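Putative reductase (Peptoclostridium difficile, PDB 5J6C) probably catalyses the FMN-dependent reduction of nitro compounds and may act on the antibiotic metronidazole. Local coordinates at residues N113-W116 and I117-A120; W140-V143 and R144-Y148; Y157-E161 and L162-S166. All blocks are in the same frame, centred on the assembly; numbering follows the deposited sequence.

Contact 1 (N113-W116 and I117-A120); sequences NDVW and IEDA. With FMN (flavin mononucleotide), chain E.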
loop_
_atom_site.group_PDB
_atom_site.type_symbol
_atom_site.label_atom_id
_atom_site.label_comp_id
_atom_site.label_asym_id
_atom_site.label_seq_id
_atom_site.Cartn_x
_atom_site.Cartn_y
_atom_site.Cartn_z
ATOM N N ASN A 113 15.624 1.301 -5.955
ATOM C CA ASN A 113 14.640 0.583 -6.752
ATOM C C ASN A 113 13.733 1.607 -7.422
ATOM O O ASN A 113 13.566 2.731 -6.930
ATOM C CB ASN A 113 13.818 -0.396 -5.889
ATOM C CG ASN A 113 13.581 -1.740 -6.584
ATOM O OD1 ASN A 113 13.784 -1.873 -7.798
ATOM N ND2 ASN A 113 13.139 -2.738 -5.815
ATOM N N ASP A 114 13.161 1.209 -8.557
ATOM C CA ASP A 114 12.193 2.025 -9.279
ATOM C C ASP A 114 10.765 1.844 -8.771
ATOM O O ASP A 114 9.888 2.640 -9.121
ATOM C CB ASP A 114 12.243 1.691 -10.771
ATOM C CG ASP A 114 11.889 0.240 -11.051
ATOM O OD1 ASP A 114 12.105 -0.618 -10.169
ATOM O OD2 ASP A 114 11.390 -0.041 -12.159
ATOM N N VAL A 115 10.515 0.816 -7.964
ATOM C CA VAL A 115 9.193 0.575 -7.402
ATOM C C VAL A 115 9.206 0.990 -5.935
ATOM O O VAL A 115 8.493 0.411 -5.106
ATOM C CB VAL A 115 8.764 -0.897 -7.598
ATOM C CG1 VAL A 115 8.483 -1.166 -9.084
ATOM C CG2 VAL A 115 9.837 -1.840 -7.124
ATOM N N TRP A 116 10.012 2.019 -5.616
ATOM C CA TRP A 116 9.977 2.633 -4.289
ATOM C C TRP A 116 8.616 3.253 -3.988
ATOM O O TRP A 116 8.239 3.378 -2.812
ATOM C CB TRP A 116 11.085 3.687 -4.155
ATOM C CG TRP A 116 10.970 4.836 -5.114
ATOM C CD1 TRP A 116 11.596 4.957 -6.321
ATOM C CD2 TRP A 116 10.192 6.035 -4.946
ATOM N NE1 TRP A 116 11.254 6.144 -6.914
ATOM C CE2 TRP A 116 10.396 6.827 -6.094
ATOM C CE3 TRP A 116 9.350 6.513 -3.936
ATOM C CZ2 TRP A 116 9.780 8.071 -6.266
ATOM C CZ3 TRP A 116 8.744 7.748 -4.107
ATOM C CH2 TRP A 116 8.961 8.513 -5.260
ATOM N N ILE A 117 7.870 3.653 -5.026
ATOM C CA ILE A 117 6.505 4.147 -4.830
ATOM C C ILE A 117 5.646 3.074 -4.178
ATOM O O ILE A 117 4.919 3.327 -3.210
ATOM C CB ILE A 117 5.892 4.597 -6.170
ATOM C CG1 ILE A 117 6.709 5.721 -6.797
ATOM C CG2 ILE A 117 4.454 5.041 -5.957
ATOM C CD1 ILE A 117 6.276 6.060 -8.236
ATOM N N GLU A 118 5.716 1.857 -4.715
ATOM C CA GLU A 118 4.995 0.738 -4.131
ATOM C C GLU A 118 5.462 0.476 -2.707
ATOM O O GLU A 118 4.643 0.388 -1.784
ATOM C CB GLU A 118 5.193 -0.502 -5.001
ATOM C CG GLU A 118 4.386 -0.506 -6.294
ATOM C CD GLU A 118 5.013 0.285 -7.446
ATOM O OE1 GLU A 118 5.925 1.120 -7.222
ATOM O OE2 GLU A 118 4.571 0.060 -8.596
ATOM N N ASP A 119 6.781 0.330 -2.518
ATOM C CA ASP A 119 7.341 0.074 -1.194
ATOM C C ASP A 119 6.808 1.074 -0.185
ATOM O O ASP A 119 6.289 0.698 0.874
ATOM C CB ASP A 119 8.875 0.157 -1.223
ATOM C CG ASP A 119 9.533 -1.037 -1.893
ATOM O OD1 ASP A 119 8.831 -2.032 -2.169
ATOM O OD2 ASP A 119 10.768 -0.975 -2.126
ATOM N N ALA A 120 6.945 2.366 -0.507
ATOM C CA ALA A 120 6.549 3.413 0.422
ATOM C C ALA A 120 5.059 3.362 0.692
ATOM O O ALA A 120 4.621 3.598 1.823
ATOM C CB ALA A 120 6.941 4.782 -0.130
HETATM N N1 FMN E . 8.176 -11.463 -5.259
HETATM C C2 FMN E . 8.334 -12.168 -6.446
HETATM O O2 FMN E . 8.609 -13.361 -6.432
HETATM N N3 FMN E . 8.190 -11.546 -7.666
HETATM C C4 FMN E . 7.870 -10.207 -7.723
HETATM O O4 FMN E . 7.724 -9.645 -8.818
HETATM C C4A FMN E . 7.704 -9.501 -6.536
HETATM N N5 FMN E . 7.378 -8.163 -6.607
HETATM C C5A FMN E . 7.201 -7.449 -5.435
HETATM C C6 FMN E . 6.886 -6.094 -5.545
HETATM C C7 FMN E . 6.681 -5.326 -4.410
HETATM C C7M FMN E . 6.338 -3.875 -4.591
HETATM C C8 FMN E . 6.809 -5.914 -3.145
HETATM C C8M FMN E . 6.583 -5.069 -1.920
HETATM C C9 FMN E . 7.135 -7.275 -3.032
HETATM C C9A FMN E . 7.337 -8.060 -4.178
HETATM N N10 FMN E . 7.651 -9.420 -4.099
HETATM C C10 FMN E . 7.840 -10.131 -5.287
HETATM C "C1'" FMN E . 7.866 -10.103 -2.767
HETATM C "C2'" FMN E . 9.372 -9.807 -2.420
HETATM O "O2'" FMN E . 10.288 -10.749 -2.931
HETATM C "C3'" FMN E . 9.852 -9.555 -0.976
HETATM O "O3'" FMN E . 10.966 -10.316 -0.496
HETATM C "C4'" FMN E . 8.837 -9.822 0.062
HETATM O "O4'" FMN E . 7.722 -8.976 -0.055
HETATM C "C5'" FMN E . 9.601 -9.594 1.372
HETATM O "O5'" FMN E . 9.738 -10.870 1.945
HETATM P P FMN E . 8.436 -11.403 2.719
HETATM O O1P FMN E . 8.474 -10.792 4.095
HETATM O O2P FMN E . 7.163 -10.936 2.053
HETATM O O3P FMN E . 8.450 -12.922 2.822
HETATM O O HOH W 1 12.718 -2.366 -2.703
#

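Contact 2 (W140-V143 and R144-Y148); sequences WIQV and RNRMY. With FMN (flavin mononucleotide), chain C.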
loop_
_atom_site.group_PDB
_atom_site.type_symbol
_atom_site.label_atom_id
_atom_site.label_comp_id
_atom_site.label_asym_id
_atom_site.label_seq_id
_atom_site.Cartn_x
_atom_site.Cartn_y
_atom_site.Cartn_z
ATOM N N TRP A 140 -3.642 10.330 5.137
ATOM C CA TRP A 140 -2.543 10.359 4.188
ATOM C C TRP A 140 -2.509 11.726 3.517
ATOM O O TRP A 140 -3.545 12.242 3.087
ATOM C CB TRP A 140 -2.748 9.228 3.174
ATOM C CG TRP A 140 -1.806 9.058 2.000
ATOM C CD1 TRP A 140 -1.445 10.001 1.078
ATOM C CD2 TRP A 140 -1.182 7.824 1.579
ATOM N NE1 TRP A 140 -0.622 9.433 0.123
ATOM C CE2 TRP A 140 -0.439 8.106 0.416
ATOM C CE3 TRP A 140 -1.164 6.519 2.093
ATOM C CZ2 TRP A 140 0.310 7.129 -0.254
ATOM C CZ3 TRP A 140 -0.421 5.548 1.432
ATOM C CH2 TRP A 140 0.311 5.862 0.269
ATOM N N ILE A 141 -1.330 12.328 3.450
ATOM C CA ILE A 141 -1.126 13.583 2.737
ATOM C C ILE A 141 -0.220 13.273 1.551
ATOM O O ILE A 141 0.961 12.957 1.739
ATOM C CB ILE A 141 -0.515 14.660 3.644
ATOM C CG1 ILE A 141 -1.451 14.946 4.819
ATOM C CG2 ILE A 141 -0.223 15.936 2.850
ATOM C CD1 ILE A 141 -0.850 15.855 5.837
ATOM N N GLN A 142 -0.772 13.341 0.335
ATOM C CA GLN A 142 -0.014 12.999 -0.864
ATOM C C GLN A 142 1.082 14.032 -1.122
ATOM O O GLN A 142 0.822 15.236 -1.096
ATOM C CB GLN A 142 -0.958 12.917 -2.062
ATOM C CG GLN A 142 -0.315 12.455 -3.351
ATOM C CD GLN A 142 0.245 11.035 -3.267
ATOM O OE1 GLN A 142 -0.264 10.201 -2.521
ATOM N NE2 GLN A 142 1.297 10.759 -4.038
ATOM N N VAL A 143 2.306 13.558 -1.399
ATOM C CA VAL A 143 3.446 14.414 -1.728
ATOM C C VAL A 143 3.950 14.169 -3.148
ATOM O O VAL A 143 4.101 15.112 -3.939
ATOM C CB VAL A 143 4.595 14.242 -0.707
ATOM C CG1 VAL A 143 5.825 15.056 -1.143
ATOM C CG2 VAL A 143 4.117 14.673 0.685
ATOM N N ARG A 144 4.239 12.909 -3.486
ATOM C CA ARG A 144 4.670 12.591 -4.839
ATOM C C ARG A 144 3.650 13.116 -5.843
ATOM O O ARG A 144 2.440 12.997 -5.633
ATOM C CB ARG A 144 4.851 11.076 -5.005
ATOM C CG ARG A 144 5.558 10.704 -6.300
ATOM C CD ARG A 144 5.550 9.202 -6.577
ATOM N NE ARG A 144 4.212 8.705 -6.882
ATOM C CZ ARG A 144 3.708 8.626 -8.108
ATOM N NH1 ARG A 144 2.481 8.157 -8.297
ATOM N NH2 ARG A 144 4.434 9.021 -9.147
ATOM N N ASN A 145 4.145 13.734 -6.922
ATOM C CA ASN A 145 3.310 14.263 -7.997
ATOM C C ASN A 145 2.443 15.426 -7.543
ATOM O O ASN A 145 1.460 15.759 -8.212
ATOM C CB ASN A 145 2.417 13.174 -8.617
ATOM C CG ASN A 145 3.162 12.285 -9.606
ATOM O OD1 ASN A 145 4.345 12.487 -9.887
ATOM N ND2 ASN A 145 2.471 11.271 -10.121
ATOM N N ARG A 146 2.778 16.049 -6.415
ATOM C CA ARG A 146 2.051 17.201 -5.905
ATOM C C ARG A 146 2.989 18.398 -5.835
ATOM O O ARG A 146 4.198 18.254 -5.608
ATOM C CB ARG A 146 1.459 16.923 -4.524
ATOM C CG ARG A 146 0.377 15.847 -4.555
ATOM C CD ARG A 146 -0.759 16.280 -5.497
ATOM N NE ARG A 146 -1.801 15.268 -5.645
ATOM C CZ ARG A 146 -1.930 14.470 -6.700
ATOM N NH1 ARG A 146 -1.075 14.557 -7.712
ATOM N NH2 ARG A 146 -2.922 13.584 -6.745
ATOM N N MET A 147 2.426 19.586 -6.023
ATOM C CA MET A 147 3.222 20.803 -6.048
ATOM C C MET A 147 3.037 21.577 -4.749
ATOM O O MET A 147 1.918 21.682 -4.228
ATOM C CB MET A 147 2.843 21.685 -7.249
ATOM C CG MET A 147 3.067 21.043 -8.619
ATOM S SD MET A 147 4.777 20.582 -9.009
ATOM C CE MET A 147 5.516 22.223 -9.159
ATOM N N TYR A 148 4.149 22.093 -4.213
ATOM C CA TYR A 148 4.057 23.167 -3.227
ATOM C C TYR A 148 3.326 24.372 -3.814
ATOM O O TYR A 148 2.415 24.926 -3.193
ATOM C CB TYR A 148 5.455 23.562 -2.739
ATOM C CG TYR A 148 5.505 24.874 -1.979
ATOM C CD1 TYR A 148 5.725 26.093 -2.648
ATOM C CD2 TYR A 148 5.340 24.902 -0.597
ATOM C CE1 TYR A 148 5.769 27.299 -1.943
ATOM C CE2 TYR A 148 5.400 26.093 0.114
ATOM C CZ TYR A 148 5.608 27.280 -0.555
ATOM O OH TYR A 148 5.647 28.442 0.169
HETATM N N1 FMN C . -6.583 13.277 2.216
HETATM C C2 FMN C . -6.240 14.613 2.322
HETATM O O2 FMN C . -6.880 15.365 3.041
HETATM N N3 FMN C . -5.168 15.129 1.626
HETATM C C4 FMN C . -4.430 14.316 0.790
HETATM O O4 FMN C . -3.473 14.753 0.154
HETATM C C4A FMN C . -4.778 12.983 0.660
HETATM N N5 FMN C . -4.023 12.190 -0.170
HETATM C C5A FMN C . -4.324 10.859 -0.282
HETATM C C6 FMN C . -3.554 10.073 -1.129
HETATM C C7 FMN C . -3.837 8.737 -1.255
HETATM C C7M FMN C . -3.000 7.888 -2.158
HETATM C C8 FMN C . -4.885 8.189 -0.551
HETATM C C8M FMN C . -5.172 6.736 -0.693
HETATM C C9 FMN C . -5.662 8.962 0.292
HETATM C C9A FMN C . -5.381 10.315 0.426
HETATM N N10 FMN C . -6.146 11.118 1.259
HETATM C C10 FMN C . -5.848 12.459 1.382
HETATM C "C1'" FMN C . -7.294 10.532 2.031
HETATM C "C2'" FMN C . -8.525 10.321 1.137
HETATM O "O2'" FMN C . -9.230 11.537 0.962
HETATM C "C3'" FMN C . -9.430 9.244 1.741
HETATM O "O3'" FMN C . -8.657 8.097 2.005
HETATM C "C4'" FMN C . -10.582 8.860 0.807
HETATM O "O4'" FMN C . -11.386 10.000 0.584
HETATM C "C5'" FMN C . -11.418 7.731 1.414
HETATM O "O5'" FMN C . -12.010 8.212 2.602
HETATM P P FMN C . -11.680 7.512 4.012
HETATM O O1P FMN C . -10.183 7.322 4.133
HETATM O O2P FMN C . -12.165 8.373 5.157
HETATM O O3P FMN C . -12.364 6.168 4.007
#

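Contact 3 (Y157-E161 and L162-S166); sequences YIREE and LKVPS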
loop_
_atom_site.group_PDB
_atom_site.type_symbol
_atom_site.label_atom_id
_atom_site.label_comp_id
_atom_site.label_asym_id
_atom_site.label_seq_id
_atom_site.Cartn_x
_atom_site.Cartn_y
_atom_site.Cartn_z
ATOM N N TYR A 157 10.155 20.887 -1.322
ATOM C CA TYR A 157 9.876 21.694 -0.135
ATOM C C TYR A 157 10.115 20.901 1.152
ATOM O O TYR A 157 10.773 21.386 2.083
ATOM C CB TYR A 157 8.446 22.215 -0.200
ATOM C CG TYR A 157 8.040 22.995 1.016
ATOM C CD1 TYR A 157 8.359 24.339 1.141
ATOM C CD2 TYR A 157 7.337 22.385 2.051
ATOM C CE1 TYR A 157 7.987 25.060 2.266
ATOM C CE2 TYR A 157 6.960 23.098 3.184
ATOM C CZ TYR A 157 7.285 24.437 3.285
ATOM O OH TYR A 157 6.915 25.142 4.415
ATOM N N ILE A 158 9.615 19.662 1.209
ATOM C CA ILE A 158 9.744 18.868 2.429
ATOM C C ILE A 158 11.198 18.470 2.667
ATOM O O ILE A 158 11.689 18.528 3.802
ATOM C CB ILE A 158 8.803 17.646 2.373
ATOM C CG1 ILE A 158 7.351 18.133 2.395
ATOM C CG2 ILE A 158 9.054 16.716 3.558
ATOM C CD1 ILE A 158 6.333 17.088 1.994
ATOM N N ARG A 159 11.917 18.077 1.612
ATOM C CA ARG A 159 13.318 17.709 1.795
ATOM C C ARG A 159 14.129 18.875 2.352
ATOM O O ARG A 159 15.028 18.669 3.173
ATOM C CB ARG A 159 13.926 17.220 0.483
ATOM C CG ARG A 159 13.430 15.862 0.019
ATOM C CD ARG A 159 14.289 15.311 -1.116
ATOM N NE ARG A 159 13.868 15.772 -2.443
ATOM C CZ ARG A 159 14.622 16.503 -3.267
ATOM N NH1 ARG A 159 15.853 16.851 -2.907
ATOM N NH2 ARG A 159 14.151 16.884 -4.459
ATOM N N GLU A 160 13.837 20.104 1.909
ATOM C CA GLU A 160 14.509 21.264 2.491
ATOM C C GLU A 160 14.117 21.440 3.951
ATOM O O GLU A 160 14.953 21.783 4.796
ATOM C CB GLU A 160 14.169 22.525 1.699
ATOM C CG GLU A 160 14.713 22.531 0.285
ATOM C CD GLU A 160 16.222 22.769 0.235
ATOM O OE1 GLU A 160 16.790 23.248 1.252
ATOM O OE2 GLU A 160 16.834 22.483 -0.826
ATOM N N GLU A 161 12.842 21.210 4.264
ATOM C CA GLU A 161 12.366 21.427 5.621
ATOM C C GLU A 161 12.960 20.405 6.580
ATOM O O GLU A 161 13.285 20.735 7.724
ATOM C CB GLU A 161 10.841 21.374 5.637
ATOM C CG GLU A 161 10.239 21.588 7.010
ATOM C CD GLU A 161 10.618 22.940 7.584
ATOM O OE1 GLU A 161 10.651 23.927 6.808
ATOM O OE2 GLU A 161 10.899 22.998 8.801
ATOM N N LEU A 162 13.135 19.163 6.126
ATOM C CA LEU A 162 13.617 18.081 6.977
ATOM C C LEU A 162 15.069 17.693 6.688
ATOM O O LEU A 162 15.557 16.697 7.236
ATOM C CB LEU A 162 12.697 16.864 6.830
ATOM C CG LEU A 162 11.238 17.128 7.212
ATOM C CD1 LEU A 162 10.460 15.854 7.067
ATOM C CD2 LEU A 162 11.142 17.658 8.648
ATOM N N LYS A 163 15.758 18.448 5.828
ATOM C CA LYS A 163 17.180 18.246 5.543
ATOM C C LYS A 163 17.443 16.862 4.944
ATOM O O LYS A 163 18.434 16.207 5.256
ATOM C CB LYS A 163 18.023 18.493 6.798
ATOM C CG LYS A 163 17.885 19.906 7.324
ATOM C CD LYS A 163 18.675 20.861 6.437
ATOM C CE LYS A 163 18.674 22.298 6.959
ATOM N NZ LYS A 163 20.048 22.876 7.182
ATOM N N VAL A 164 16.566 16.443 4.040
ATOM C CA VAL A 164 16.638 15.118 3.416
ATOM C C VAL A 164 17.568 15.169 2.219
ATOM O O VAL A 164 17.385 16.027 1.338
ATOM C CB VAL A 164 15.242 14.669 2.998
ATOM C CG1 VAL A 164 15.313 13.307 2.325
ATOM C CG2 VAL A 164 14.318 14.655 4.203
ATOM N N PRO A 165 18.547 14.267 2.101
ATOM C CA PRO A 165 19.419 14.262 0.922
ATOM C C PRO A 165 18.627 13.985 -0.349
ATOM O O PRO A 165 17.536 13.409 -0.329
ATOM C CB PRO A 165 20.417 13.133 1.212
ATOM C CG PRO A 165 20.346 12.935 2.690
ATOM C CD PRO A 165 18.939 13.236 3.081
ATOM N N SER A 166 19.217 14.384 -1.475
ATOM C CA SER A 166 18.513 14.390 -2.753
ATOM C C SER A 166 18.276 13.001 -3.323
ATOM O O SER A 166 17.410 12.852 -4.189
ATOM C CB SER A 166 19.298 15.210 -3.770
ATOM O OG SER A 166 20.637 14.760 -3.787
HETATM O O HOH W 2 17.488 17.012 -1.060
#

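Contact 1 (N113-W116 and I117-A120)
The carboxylate of D119, a residue whose backbone is tied to V115, is gripped at both oxygens. OD2 receives a bond from water 1, with its O 2.5 Å from D119 OD2, and the same water accepts from N113 ND2 at 3.2 Å, so the loop side chain reaches the helix through one solvent molecule. T70 OG1 also bonds OD2, while the backbone N of S65 bonds OD1; together they fix the rotation of the carboxylate.

The backbone beneath shows how a helix is started. V115 occupies the N-cap position, and D119 N donates to V115 O at 3.1 Å. The next bond, from A120 N to W116 O, is shorter at 2.8 Å. This first turn of helix 116-133 forms one wall of a flavin site shared between subunits, as in the nitroreductase family. E118 CB lies 3.6 Å from C7M of an FMN that is also hydrogen-bonded to S38, R40 and R89 of the second subunit, and D119 OD1 faces the neighbouring methyl C8M.

E118 itself bends at its second torsion (chi2 82°), folding the carboxylate back across V115, with E118 OE1 3.5 Å from V115 CB. Its OE2 is salt-bridged to R144 of the second subunit.

W116 CG sits between its backbone N and carbonyl carbon (chi1 62°), which folds the indole over I117 N. There I117 CG1 stands over the six-membered ring in a CH-pi contact, 3.7 Å from its centroid and 2° off the normal, while the indole also touches A108 of strand 102-109 and S169 of strand 168-177.

Contact 2 (W140-V143 and R144-Y148)
Q142 NE2 donates to R144 O across 3.0 Å, nearly straight at 174° and with the acceptor lying in the plane of the side-chain amide. NE2 also bonds E118 of the second subunit, so the turn and the subunit interface share one nitrogen. At the other end of the amide, W140 NE1 donates to Q142 OE1 at 2.8 Å, the donor tilted from the carbonyl plane. Held from both ends, the amide has its orientation settled. The side chain first extends, with CG anti to the backbone N, and then bends at chi2 (62°), which carries the amide out between the indole and the turn.

The backbone closes through R146 N to V143 O at 3.0 Å, making V143 to R146 a type II beta turn, with a positive phi at N145. R146 NH1 folds back to N145 O at 2.8 Å and is also salt-bridged to D114 of the second subunit.

R146 crosses Q142 at about a right angle, its CG 3.7 Å from Q142 CG, which also lies over one face of the guanidinium; the amide and guanidinium planes are 61° apart. V143 packs on A154 and I158 of helix 154-162.

FMN C7M stands over one face of the W140 indole, offset toward its rim, the ring tilted against the flavin, while Q142 N donates to FMN O4 at 3.1 Å. Such a strand end, giving a backbone N-H to flavin O4 while a tryptophan two residues earlier packs on the benzenoid end, forms part of the FMN pocket of this nitroreductase.

Contact 3 (Y157-E161 and L162-S166)
L162 N still bonds I158 O in the regular helical way, at 2.8 Å, but one step later the chain leaves the helix through a Schellman-type C-cap. K163 takes a positive phi of 61°, and V164 N swings back to R159 O at 2.8 Å, approaching in the carbonyl plane on a lone pair. This bond spans five residues instead of four, and it satisfies a carbonyl at the end of helix 154-162 while redirecting the chain toward strand 168-177.

The apolar contacts follow the same logic. V164, the residue after K163, packs on the aliphatic part of R159, the pairing expected where such a cap folds over the final turn. The two side chains cross at about a right angle, with V164 CB 3.7 Å from R159 CG. On the buried side, I158 and L162 run side by side in the same direction, I158 CG2 lying 3.9 Å from L162 CD1. I74 of strand 71-76 covers both L162 and V164, and the C-terminal F201 of the second subunit packs on V164 and P165.

Polar side-chain contacts gather round the guanidinium of R159. Its NH2 is salt-bridged to D155, one helical turn earlier, while NH1 donates to water 2, whose O is 2.5 Å from R159 NH1. That water in turn donates to V164 O at 2.6 Å, linking the arginine to the capping residue itself. A bend at chi3 (-86°) brings the guanidinium beneath S166, whose O stands over one of its faces and whose CA is 3.6 Å from R159 NH1.

Contacts 1, 2 and 3 follow in series along the chain and illustrate how loops and helix ends are joined to one antiparallel sheet. Contact 1 opens helix 116-133, contact 2 ends strand 137-142, an outermost strand of the antiparallel sheet within this chain, and contact 3 closes helix 154-162 before strand 168-177. Centres of contacts 1 and 2 lie about 16 Å apart, those of 2 and 3 about 14 Å, and those of 1 and 3 about 19 Å. Contact 2 touches both others, through R144 on W116 and through Y148 on Y157. All three meet the second subunit; contacts 1 and 2 line different FMN pockets, so dimerisation is part of building each site.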